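Local atomic coordinates of lipopolysaccharide biosynthesis protein wbpB (Thermus thermophilus, PDB entry 3O9Z), a protein that probably acts as an NAD-dependent sugar dehydrogenase in the biosynthesis of 2,3-diacetamido-2,3-dideoxy-D-mannuronic acid, and binds 2-oxoglutarate beside the cofactor. Residues 179-184 and 292-297; 187-192 and 214-219; 193-198 and 247-252. One frame throughout, in Å; residues are numbered along the deposited sequence.

Contact 1: residues 179-184 and 292-297. With AKG (2-oxoglutaric acid), chain F.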
loop_
_atom_site.group_PDB
_atom_site.type_symbol
_atom_site.label_atom_id
_atom_site.label_comp_id
_atom_site.label_asym_id
_atom_site.label_seq_id
_atom_site.Cartn_x
_atom_site.Cartn_y
_atom_site.Cartn_z
ATOM N N GLY A 179 -9.899 -2.675 19.102
ATOM C CA GLY A 179 -10.487 -3.965 19.415
ATOM C C GLY A 179 -12.000 -3.901 19.189
ATOM O O GLY A 179 -12.591 -2.842 19.021
ATOM N N LEU A 180 -12.656 -5.061 19.232
ATOM C CA LEU A 180 -14.092 -5.171 18.959
ATOM C C LEU A 180 -14.958 -4.260 19.844
ATOM O O LEU A 180 -15.874 -3.602 19.368
ATOM C CB LEU A 180 -14.494 -6.653 19.052
ATOM C CG LEU A 180 -15.964 -6.929 18.732
ATOM C CD1 LEU A 180 -16.154 -6.733 17.252
ATOM C CD2 LEU A 180 -16.294 -8.375 19.109
ATOM N N ALA A 181 -14.643 -4.250 21.145
ATOM C CA ALA A 181 -15.456 -3.448 22.072
ATOM C C ALA A 181 -15.332 -1.953 21.850
ATOM O O ALA A 181 -16.261 -1.194 22.174
ATOM C CB ALA A 181 -15.063 -3.777 23.521
ATOM N N THR A 182 -14.273 -1.533 21.169
ATOM C CA THR A 182 -14.159 -0.132 20.779
ATOM C C THR A 182 -14.785 0.083 19.400
ATOM O O THR A 182 -15.664 0.919 19.216
ATOM C CB THR A 182 -12.699 0.285 20.721
ATOM O OG1 THR A 182 -12.133 0.266 22.042
ATOM C CG2 THR A 182 -12.549 1.715 20.186
ATOM N N ASN A 183 -14.283 -0.659 18.417
ATOM C CA ASN A 183 -14.662 -0.394 17.041
ATOM C C ASN A 183 -16.144 -0.538 16.822
ATOM O O ASN A 183 -16.700 0.309 16.155
ATOM C CB ASN A 183 -13.903 -1.308 16.083
ATOM C CG ASN A 183 -14.101 -0.900 14.651
ATOM O OD1 ASN A 183 -13.914 0.270 14.316
ATOM N ND2 ASN A 183 -14.567 -1.830 13.804
ATOM N N ILE A 184 -16.762 -1.588 17.370
ATOM C CA ILE A 184 -18.199 -1.716 17.224
ATOM C C ILE A 184 -18.866 -1.264 18.522
ATOM O O ILE A 184 -19.818 -0.520 18.483
ATOM C CB ILE A 184 -18.566 -3.162 16.904
ATOM C CG1 ILE A 184 -17.814 -3.652 15.662
ATOM C CG2 ILE A 184 -20.086 -3.257 16.681
ATOM C CD1 ILE A 184 -18.117 -2.928 14.347
ATOM N N ALA A 292 -11.589 1.725 26.538
ATOM C CA ALA A 292 -10.143 1.550 26.729
ATOM C C ALA A 292 -9.787 0.598 27.884
ATOM O O ALA A 292 -8.901 -0.259 27.738
ATOM C CB ALA A 292 -9.487 2.927 26.949
ATOM N N LEU A 293 -10.546 0.696 28.981
ATOM C CA LEU A 293 -10.391 -0.228 30.111
ATOM C C LEU A 293 -10.518 -1.671 29.673
ATOM O O LEU A 293 -9.753 -2.560 30.071
ATOM C CB LEU A 293 -11.446 0.050 31.178
ATOM C CG LEU A 293 -11.358 1.258 32.097
ATOM C CD1 LEU A 293 -12.604 1.402 32.965
ATOM C CD2 LEU A 293 -10.092 1.072 32.954
ATOM N N LEU A 294 -11.529 -1.896 28.829
ATOM C CA LEU A 294 -11.837 -3.230 28.345
ATOM C C LEU A 294 -10.737 -3.884 27.505
ATOM O O LEU A 294 -10.756 -5.103 27.296
ATOM C CB LEU A 294 -13.160 -3.175 27.571
ATOM C CG LEU A 294 -14.426 -3.121 28.428
ATOM C CD1 LEU A 294 -15.671 -2.837 27.565
ATOM C CD2 LEU A 294 -14.571 -4.467 29.188
ATOM N N ARG A 295 -9.782 -3.110 26.979
ATOM C CA ARG A 295 -8.680 -3.759 26.255
ATOM C C ARG A 295 -7.778 -4.635 27.098
ATOM O O ARG A 295 -7.168 -5.583 26.607
ATOM C CB ARG A 295 -7.808 -2.742 25.493
ATOM C CG ARG A 295 -8.611 -1.934 24.512
ATOM C CD ARG A 295 -7.805 -0.838 23.784
ATOM N NE ARG A 295 -8.790 -0.034 23.116
ATOM C CZ ARG A 295 -8.861 1.294 23.154
ATOM N NH1 ARG A 295 -7.873 2.008 23.752
ATOM N NH2 ARG A 295 -9.861 1.929 22.587
ATOM N N THR A 296 -7.646 -4.287 28.372
ATOM C CA THR A 296 -6.712 -5.008 29.220
ATOM C C THR A 296 -7.390 -5.553 30.465
ATOM O O THR A 296 -6.754 -6.260 31.246
ATOM C CB THR A 296 -5.552 -4.100 29.663
ATOM O OG1 THR A 296 -6.075 -2.894 30.220
ATOM C CG2 THR A 296 -4.654 -3.774 28.464
ATOM N N LEU A 297 -8.665 -5.230 30.681
ATOM C CA LEU A 297 -9.320 -5.770 31.877
ATOM C C LEU A 297 -9.291 -7.313 31.858
ATOM O O LEU A 297 -9.737 -7.946 30.906
ATOM C CB LEU A 297 -10.770 -5.270 31.928
ATOM C CG LEU A 297 -11.509 -5.638 33.213
ATOM C CD1 LEU A 297 -10.892 -4.865 34.402
ATOM C CD2 LEU A 297 -12.951 -5.224 32.964
HETATM C C1 AKG F . -18.801 0.148 12.182
HETATM O O1 AKG F . -18.904 -0.847 11.418
HETATM O O2 AKG F . -17.714 0.695 12.395
HETATM C C2 AKG F . -19.953 0.798 12.771
HETATM O O5 AKG F . -19.774 1.773 13.497
HETATM C C3 AKG F . -21.341 0.269 12.523
HETATM C C4 AKG F . -21.695 -0.665 13.679
HETATM C C5 AKG F . -22.997 -1.414 13.478
HETATM O O3 AKG F . -23.221 -1.968 12.385
HETATM O O4 AKG F . -23.817 -1.459 14.399
#
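T182 meets the far end of R295, its hydroxyl and methyl both lying close to the guanidinium nitrogen NH2. T182 OG1 accepts a hydrogen bond of 2.9 Å from R295 NH2, with an N-H...O angle of 154°; the hydroxyl sits near the guanidinium edge, tilted 15° out of its plane. The methyl branch also lies against this nitrogen, T182 CG2 3.6 Å from R295 NH2. With CG2 anti to the backbone N, OG1 stays beside that N (chi1 -67°) and is turned toward helix 281-294. The arginine reaches back past A292 with its chain extended from CG to NE, and A292 CA lies over the centre of one guanidinium face of R295, 3.7 Å from its plane. R295 NE and T182 OG1 both bond to G178 O, R295 NH1 bonds to L107 O, and W108 makes a cation-pi contact with the group, so its rotation is fixed from several sides. An apolar touch lies beside it, where A181 CB meets L294 CD1 at 4.2 Å. The contact thus joins the short helix 180-183 to the last long helix of the chain, in the two-domain architecture of Gfo/Idh/MocA oxidoreductases, a Rossmann domain followed by an alpha/beta domain. G179 is the N-cap of the short helix, its positive phi suited to glycine, and G179 O accepts from both T182 N and N183 N. From the other side of this helix the pocket begins: I184 CD1 lies 3.7 Å from O1 of 2-oxoglutarate, and N183, which touches NAD, is held by N82 at OD1 and by Y166 at ND2. N183 O accepts from K103 NZ, which also bonds 2-oxoglutarate and NAD.

Contact 2: residues 187-192 and 214-219; sequences HFFDLL and GYLELE. With AKG (2-oxoglutaric acid), chain F; NAD (nicotinamide-adenine-dinucleotide), chain E.
H187 NE2 donates a hydrogen bond of 2.8 Å to the keto oxygen O5 of 2-oxoglutarate, at an N-H...O angle of 145°, with O5 near the ring plane at the imidazole edge. The nicotinamide amide of NAD lies close by, its N7N 3.5 Å from H187 NE2. With an alanine in place of the histidine, O5 is likely to lose this donor and the nicotinamide amide its neighbour on that side. Further along the helix the contact is apolar. F189 presents its edge to L216, crossing it at about a right angle, with F189 CD1 4.0 Å from L216 CD1; F188 CE2 lies over one face of the F189 ring, toward its rim. L192 CG stands beside its backbone N, anti to the carbonyl carbon (chi1 -66°), which carries L192 CD1 to 3.8 Å from L216 CD1; L192 CB meets L218 CD1 at the same distance. Both strand leucines point toward the helix, and the axes of 187-192 and 214-218 come within 11.6 Å and run 25° from parallel. Helix 186-196 is laid on the mixed sheet over strand 211-218, with V223 and W225 of strand 221-228 beside it and helix 281-294 packed against F189.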
loop_
_atom_site.group_PDB
_atom_site.type_symbol
_atom_site.label_atom_id
_atom_site.label_comp_id
_atom_site.label_asym_id
_atom_site.label_seq_id
_atom_site.Cartn_x
_atom_site.Cartn_y
_atom_site.Cartn_z
ATOM N N HIS A 187 -20.543 2.437 20.111
ATOM C CA HIS A 187 -21.898 2.907 19.920
ATOM C C HIS A 187 -22.715 2.669 21.175
ATOM O O HIS A 187 -23.415 3.585 21.618
ATOM C CB HIS A 187 -22.555 2.172 18.747
ATOM C CG HIS A 187 -22.188 2.698 17.395
ATOM N ND1 HIS A 187 -22.573 3.943 16.940
ATOM C CD2 HIS A 187 -21.507 2.111 16.382
ATOM C CE1 HIS A 187 -22.142 4.102 15.700
ATOM N NE2 HIS A 187 -21.469 3.019 15.349
ATOM N N PHE A 188 -22.699 1.446 21.662
ATOM C CA PHE A 188 -23.549 1.171 22.815
ATOM C C PHE A 188 -22.928 1.611 24.137
ATOM O O PHE A 188 -23.713 1.981 25.030
ATOM C CB PHE A 188 -24.116 -0.263 22.830
ATOM C CG PHE A 188 -23.145 -1.336 23.235
ATOM C CD1 PHE A 188 -22.570 -2.147 22.282
ATOM C CD2 PHE A 188 -22.865 -1.568 24.580
ATOM C CE1 PHE A 188 -21.687 -3.134 22.634
ATOM C CE2 PHE A 188 -21.980 -2.560 24.932
ATOM C CZ PHE A 188 -21.395 -3.329 23.946
ATOM N N PHE A 189 -21.600 1.574 24.297
ATOM C CA PHE A 189 -21.008 2.129 25.526
ATOM C C PHE A 189 -21.410 3.602 25.603
ATOM O O PHE A 189 -21.736 4.125 26.690
ATOM C CB PHE A 189 -19.509 1.852 25.679
ATOM C CG PHE A 189 -19.212 0.397 25.876
ATOM C CD1 PHE A 189 -19.669 -0.287 26.999
ATOM C CD2 PHE A 189 -18.477 -0.299 24.938
ATOM C CE1 PHE A 189 -19.407 -1.635 27.144
ATOM C CE2 PHE A 189 -18.184 -1.629 25.115
ATOM C CZ PHE A 189 -18.682 -2.319 26.188
ATOM N N ASP A 190 -21.365 4.300 24.469
ATOM C CA ASP A 190 -21.754 5.694 24.451
ATOM C C ASP A 190 -23.241 5.910 24.709
ATOM O O ASP A 190 -23.618 6.820 25.476
ATOM C CB ASP A 190 -21.289 6.348 23.146
ATOM C CG ASP A 190 -21.618 7.811 23.130
ATOM O OD1 ASP A 190 -20.822 8.570 23.739
ATOM O OD2 ASP A 190 -22.700 8.128 22.594
ATOM N N LEU A 191 -24.095 5.069 24.126
ATOM C CA LEU A 191 -25.531 5.125 24.391
ATOM C C LEU A 191 -25.783 4.984 25.888
ATOM O O LEU A 191 -26.554 5.770 26.474
ATOM C CB LEU A 191 -26.241 3.980 23.635
ATOM C CG LEU A 191 -27.722 3.780 23.971
ATOM C CD1 LEU A 191 -28.556 5.026 23.642
ATOM C CD2 LEU A 191 -28.262 2.539 23.234
ATOM N N LEU A 192 -25.131 4.005 26.497
ATOM C CA LEU A 192 -25.348 3.750 27.922
ATOM C C LEU A 192 -24.817 4.878 28.790
ATOM O O LEU A 192 -25.463 5.209 29.791
ATOM C CB LEU A 192 -24.677 2.450 28.336
ATOM C CG LEU A 192 -25.309 1.211 27.683
ATOM C CD1 LEU A 192 -24.392 -0.007 27.894
ATOM C CD2 LEU A 192 -26.766 0.908 28.150
ATOM N N GLY A 214 -20.198 -8.715 28.955
ATOM C CA GLY A 214 -19.804 -8.321 30.303
ATOM C C GLY A 214 -20.934 -7.645 31.058
ATOM O O GLY A 214 -22.115 -7.844 30.762
ATOM N N TYR A 215 -20.547 -6.869 32.056
ATOM C CA TYR A 215 -21.489 -6.187 32.962
ATOM C C TYR A 215 -20.942 -4.813 33.288
ATOM O O TYR A 215 -19.711 -4.641 33.403
ATOM C CB TYR A 215 -21.593 -7.022 34.245
ATOM C CG TYR A 215 -22.435 -6.430 35.359
ATOM C CD1 TYR A 215 -23.835 -6.525 35.288
ATOM C CD2 TYR A 215 -21.840 -5.748 36.403
ATOM C CE1 TYR A 215 -24.608 -5.978 36.272
ATOM C CE2 TYR A 215 -22.651 -5.200 37.423
ATOM C CZ TYR A 215 -24.006 -5.337 37.316
ATOM O OH TYR A 215 -24.758 -4.806 38.362
ATOM N N LEU A 216 -21.803 -3.819 33.435
ATOM C CA LEU A 216 -21.428 -2.504 33.920
ATOM C C LEU A 216 -22.335 -2.148 35.076
ATOM O O LEU A 216 -23.536 -2.357 34.995
ATOM C CB LEU A 216 -21.654 -1.403 32.878
ATOM C CG LEU A 216 -21.016 -1.683 31.513
ATOM C CD1 LEU A 216 -21.628 -0.817 30.417
ATOM C CD2 LEU A 216 -19.512 -1.335 31.664
ATOM N N GLU A 217 -21.779 -1.485 36.074
ATOM C CA GLU A 217 -22.600 -0.727 37.019
ATOM C C GLU A 217 -22.400 0.740 36.712
ATOM O O GLU A 217 -21.285 1.248 36.894
ATOM C CB GLU A 217 -22.167 -1.038 38.456
ATOM C CG GLU A 217 -23.062 -0.284 39.472
ATOM C CD GLU A 217 -22.477 -0.213 40.880
ATOM O OE1 GLU A 217 -21.330 -0.633 41.116
ATOM O OE2 GLU A 217 -23.188 0.294 41.766
ATOM N N LEU A 218 -23.455 1.404 36.252
ATOM C CA LEU A 218 -23.411 2.833 35.934
ATOM C C LEU A 218 -24.197 3.604 36.988
ATOM O O LEU A 218 -24.999 3.010 37.740
ATOM C CB LEU A 218 -24.052 3.106 34.569
ATOM C CG LEU A 218 -23.522 2.181 33.446
ATOM C CD1 LEU A 218 -24.302 2.395 32.149
ATOM C CD2 LEU A 218 -22.007 2.242 33.277
ATOM N N GLU A 219 -23.980 4.909 37.044
ATOM C CA GLU A 219 -24.735 5.739 37.996
ATOM C C GLU A 219 -26.226 5.448 37.914
ATOM O O GLU A 219 -26.873 5.299 38.977
ATOM C CB GLU A 219 -24.494 7.211 37.688
ATOM C CG GLU A 219 -23.089 7.635 38.096
ATOM C CD GLU A 219 -22.804 9.074 37.676
ATOM O OE1 GLU A 219 -22.733 9.361 36.460
ATOM O OE2 GLU A 219 -22.718 9.960 38.560
HETATM C C1 AKG F . -18.801 0.148 12.182
HETATM O O1 AKG F . -18.904 -0.847 11.418
HETATM O O2 AKG F . -17.714 0.695 12.395
HETATM C C2 AKG F . -19.953 0.798 12.771
HETATM O O5 AKG F . -19.774 1.773 13.497
HETATM C C3 AKG F . -21.341 0.269 12.523
HETATM C C4 AKG F . -21.695 -0.665 13.679
HETATM C C5 AKG F . -22.997 -1.414 13.478
HETATM O O3 AKG F . -23.221 -1.968 12.385
HETATM O O4 AKG F . -23.817 -1.459 14.399
HETATM P PA NAD E . -12.779 1.485 5.445
HETATM O O1A NAD E . -13.846 1.130 4.479
HETATM O O2A NAD E . -11.608 0.541 5.759
HETATM O O5B NAD E . -12.259 2.851 4.846
HETATM C C5B NAD E . -11.161 3.406 5.516
HETATM C C4B NAD E . -10.505 4.448 4.577
HETATM O O4B NAD E . -9.477 5.197 5.276
HETATM C C3B NAD E . -9.761 3.689 3.443
HETATM O O3B NAD E . -10.200 4.128 2.141
HETATM C C2B NAD E . -8.269 3.952 3.712
HETATM O O2B NAD E . -7.445 4.001 2.538
HETATM C C1B NAD E . -8.411 5.373 4.334
HETATM N N9A NAD E . -7.175 5.742 5.073
HETATM C C8A NAD E . -6.140 5.038 5.608
HETATM N N7A NAD E . -5.231 5.857 6.131
HETATM C C5A NAD E . -5.629 7.142 5.859
HETATM C C6A NAD E . -5.090 8.458 6.121
HETATM N N6A NAD E . -3.875 8.594 6.736
HETATM N N1A NAD E . -5.876 9.436 5.687
HETATM C C2A NAD E . -7.052 9.396 5.075
HETATM N N3A NAD E . -7.565 8.170 4.792
HETATM C C4A NAD E . -6.875 7.103 5.210
HETATM O O3 NAD E . -13.462 1.845 6.846
HETATM P PN NAD E . -14.838 2.496 7.202
HETATM O O1N NAD E . -15.823 1.386 7.566
HETATM O O2N NAD E . -15.227 3.501 6.153
HETATM O O5D NAD E . -14.555 3.165 8.625
HETATM C C5D NAD E . -14.040 4.469 8.534
HETATM C C4D NAD E . -14.295 5.120 9.906
HETATM O O4D NAD E . -15.728 5.288 9.986
HETATM C C3D NAD E . -13.847 4.314 11.133
HETATM O O3D NAD E . -13.510 5.300 12.160
HETATM C C2D NAD E . -15.165 3.642 11.552
HETATM O O2D NAD E . -15.222 3.382 12.946
HETATM C C1D NAD E . -16.276 4.614 11.133
HETATM N N1N NAD E . -17.547 3.952 10.846
HETATM C C2N NAD E . -18.654 4.419 11.381
HETATM C C3N NAD E . -19.912 3.892 11.171
HETATM C C7N NAD E . -21.022 4.509 11.918
HETATM O O7N NAD E . -20.962 5.684 12.341
HETATM N N7N NAD E . -22.119 3.763 11.977
HETATM C C4N NAD E . -20.005 2.795 10.303
HETATM C C5N NAD E . -18.827 2.378 9.682
HETATM C C6N NAD E . -17.590 2.965 9.937
#

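Contact 3: residues 193-198 and 247-252; sequences AWLFGR and RSIAVD. With AKG (2-oxoglutaric acid), chain F.
I249 projects from its strand toward helix 186-196: CB leaves the backbone in that direction, CG1 carries the chain on anti to the backbone N (chi1 -177°), and CD1 makes the touch. I249 CD1 meets L195 CD1 tip to tip at 3.8 Å and lies 4.3 Å from F196 CE2. V251, two residues on and on the same face of the strand, sets its CG2 4.4 Å from F196 CZ. Both methyls therefore reach the phenyl ring at its edge, near its plane, while L195 CB covers one face from 3.6 Å above the centre. This is the last turn of the helix leaning on strand 245-251 in the alpha/beta domain of the Gfo/Idh/MocA fold, where the helix packs on a six-stranded mixed sheet. L141 and L145 of helix 136-146 add to this core, touching I249 and F196 respectively. The helix ends at F196; G197, whose N still bonds to A193 O, turns out of it with positive phi and backbone angles that would jam a CB against the preceding carbonyl O. Two residues before I249 on the same strand, R247 faces the same way and grips 2-oxoglutarate. Its chain, extended from CG to NE, brings the guanidinium edge onto the distal carboxylate of 2-oxoglutarate: R247 NE donates to O4 at 2.9 Å, and R247 NH2 donates to O3 at 3.0 Å with an angle of 165°. A further bond from R247 NH2 to O4 is weak. R247 NH1 is bonded to S259 OG, and F262 makes a cation-pi contact with the group.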
loop_
_atom_site.group_PDB
_atom_site.type_symbol
_atom_site.label_atom_id
_atom_site.label_comp_id
_atom_site.label_asym_id
_atom_site.label_seq_id
_atom_site.Cartn_x
_atom_site.Cartn_y
_atom_site.Cartn_z
ATOM N N ALA A 193 -23.681 5.482 28.445
ATOM C CA ALA A 193 -23.153 6.615 29.200
ATOM C C ALA A 193 -24.098 7.803 29.081
ATOM O O ALA A 193 -24.341 8.535 30.059
ATOM C CB ALA A 193 -21.711 6.965 28.718
ATOM N N TRP A 194 -24.576 8.056 27.873
ATOM C CA TRP A 194 -25.540 9.138 27.627
ATOM C C TRP A 194 -26.827 8.973 28.446
ATOM O O TRP A 194 -27.309 9.943 29.060
ATOM C CB TRP A 194 -25.847 9.151 26.123
ATOM C CG TRP A 194 -26.809 10.160 25.619
ATOM C CD1 TRP A 194 -26.707 11.524 25.723
ATOM C CD2 TRP A 194 -27.937 9.892 24.775
ATOM N NE1 TRP A 194 -27.749 12.104 25.027
ATOM C CE2 TRP A 194 -28.488 11.131 24.404
ATOM C CE3 TRP A 194 -28.498 8.723 24.253
ATOM C CZ2 TRP A 194 -29.632 11.230 23.603
ATOM C CZ3 TRP A 194 -29.624 8.819 23.437
ATOM C CH2 TRP A 194 -30.177 10.070 23.123
ATOM N N LEU A 195 -27.373 7.757 28.499
ATOM C CA LEU A 195 -28.592 7.515 29.265
ATOM C C LEU A 195 -28.351 7.431 30.771
ATOM O O LEU A 195 -29.188 7.924 31.537
ATOM C CB LEU A 195 -29.238 6.215 28.812
ATOM C CG LEU A 195 -29.688 6.151 27.343
ATOM C CD1 LEU A 195 -30.179 4.730 27.036
ATOM C CD2 LEU A 195 -30.811 7.180 27.092
ATOM N N PHE A 196 -27.247 6.833 31.182
ATOM C CA PHE A 196 -27.110 6.339 32.556
ATOM C C PHE A 196 -25.874 6.819 33.294
ATOM O O PHE A 196 -25.655 6.457 34.455
ATOM C CB PHE A 196 -27.161 4.812 32.602
ATOM C CG PHE A 196 -28.394 4.209 31.995
ATOM C CD1 PHE A 196 -29.651 4.531 32.492
ATOM C CD2 PHE A 196 -28.303 3.314 30.942
ATOM C CE1 PHE A 196 -30.799 3.943 31.952
ATOM C CE2 PHE A 196 -29.410 2.724 30.399
ATOM C CZ PHE A 196 -30.683 3.041 30.891
ATOM N N GLY A 197 -25.039 7.622 32.654
ATOM C CA GLY A 197 -23.858 8.137 33.344
ATOM C C GLY A 197 -22.602 7.309 33.427
ATOM O O GLY A 197 -22.362 6.434 32.600
ATOM N N ARG A 198 -21.774 7.592 34.427
ATOM C CA ARG A 198 -20.420 7.096 34.486
ATOM C C ARG A 198 -20.436 5.661 34.995
ATOM O O ARG A 198 -21.265 5.290 35.856
ATOM C CB ARG A 198 -19.619 7.948 35.479
ATOM C CG ARG A 198 -18.123 7.616 35.570
ATOM C CD ARG A 198 -17.417 8.339 36.748
ATOM N NE ARG A 198 -16.005 7.975 36.826
ATOM C CZ ARG A 198 -15.039 8.594 36.153
ATOM N NH1 ARG A 198 -15.323 9.619 35.361
ATOM N NH2 ARG A 198 -13.780 8.194 36.271
ATOM N N ARG A 247 -30.028 -5.088 17.381
ATOM C CA ARG A 247 -29.508 -4.042 18.251
ATOM C C ARG A 247 -30.595 -3.621 19.205
ATOM O O ARG A 247 -31.562 -2.959 18.801
ATOM C CB ARG A 247 -28.980 -2.833 17.466
ATOM C CG ARG A 247 -27.885 -3.143 16.436
ATOM C CD ARG A 247 -27.548 -1.828 15.704
ATOM N NE ARG A 247 -26.661 -1.998 14.556
ATOM C CZ ARG A 247 -27.075 -2.110 13.296
ATOM N NH1 ARG A 247 -28.387 -2.200 13.041
ATOM N NH2 ARG A 247 -26.191 -2.155 12.301
ATOM N N SER A 248 -30.469 -4.073 20.450
ATOM C CA SER A 248 -31.596 -4.055 21.386
ATOM C C SER A 248 -31.145 -3.495 22.730
ATOM O O SER A 248 -30.103 -3.890 23.273
ATOM C CB SER A 248 -32.115 -5.482 21.605
ATOM O OG SER A 248 -32.888 -5.570 22.789
ATOM N N ILE A 249 -31.923 -2.558 23.267
ATOM C CA ILE A 249 -31.781 -2.149 24.672
ATOM C C ILE A 249 -33.079 -2.483 25.395
ATOM O O ILE A 249 -34.178 -2.020 25.017
ATOM C CB ILE A 249 -31.320 -0.696 24.849
ATOM C CG1 ILE A 249 -31.143 -0.383 26.343
ATOM C CG2 ILE A 249 -32.281 0.298 24.188
ATOM C CD1 ILE A 249 -30.409 0.938 26.589
ATOM N N ALA A 250 -32.982 -3.319 26.426
ATOM C CA ALA A 250 -34.180 -3.712 27.199
ATOM C C ALA A 250 -34.072 -3.147 28.605
ATOM O O ALA A 250 -33.136 -3.471 29.339
ATOM C CB ALA A 250 -34.336 -5.239 27.236
ATOM N N VAL A 251 -34.987 -2.250 28.969
ATOM C CA VAL A 251 -34.873 -1.526 30.229
ATOM C C VAL A 251 -36.047 -1.955 31.111
ATOM O O VAL A 251 -37.215 -1.786 30.748
ATOM C CB VAL A 251 -34.954 -0.001 30.026
ATOM C CG1 VAL A 251 -34.909 0.715 31.366
ATOM C CG2 VAL A 251 -33.827 0.476 29.088
ATOM N N ASP A 252 -35.716 -2.545 32.255
ATOM C CA ASP A 252 -36.717 -3.064 33.183
ATOM C C ASP A 252 -37.719 -3.949 32.423
ATOM O O ASP A 252 -38.927 -3.838 32.649
ATOM C CB ASP A 252 -37.455 -1.889 33.843
ATOM C CG ASP A 252 -36.654 -1.209 34.949
ATOM O OD1 ASP A 252 -35.467 -1.548 35.183
ATOM O OD2 ASP A 252 -37.247 -0.317 35.603
HETATM C C1 AKG F . -18.801 0.148 12.182
HETATM O O1 AKG F . -18.904 -0.847 11.418
HETATM O O2 AKG F . -17.714 0.695 12.395
HETATM C C2 AKG F . -19.953 0.798 12.771
HETATM O O5 AKG F . -19.774 1.773 13.497
HETATM C C3 AKG F . -21.341 0.269 12.523
HETATM C C4 AKG F . -21.695 -0.665 13.679
HETATM C C5 AKG F . -22.997 -1.414 13.478
HETATM O O3 AKG F . -23.221 -1.968 12.385
HETATM O O4 AKG F . -23.817 -1.459 14.399
#

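How the contacts relate
All three contacts reach 2-oxoglutarate, contact 1 by van der Waals touch and contacts 2 and 3 by hydrogen bonds. Contacts 2 and 3 use successive turns of helix 186-196 on the same sheet, their centres 6 Å apart, and meet where E219 OE1 probably accepts a hydrogen bond from R198 N (2.9 Å). Contact 1 lies with its centre 13 Å from that of contact 2 and joins it through L294 CD1, 3.4 Å from F189 CZ. Contacts 1 and 3 do not touch, their nearest atoms being about 7 Å apart. Along the chain, contact 1 encloses the other two, while the segments of contacts 2 and 3 alternate.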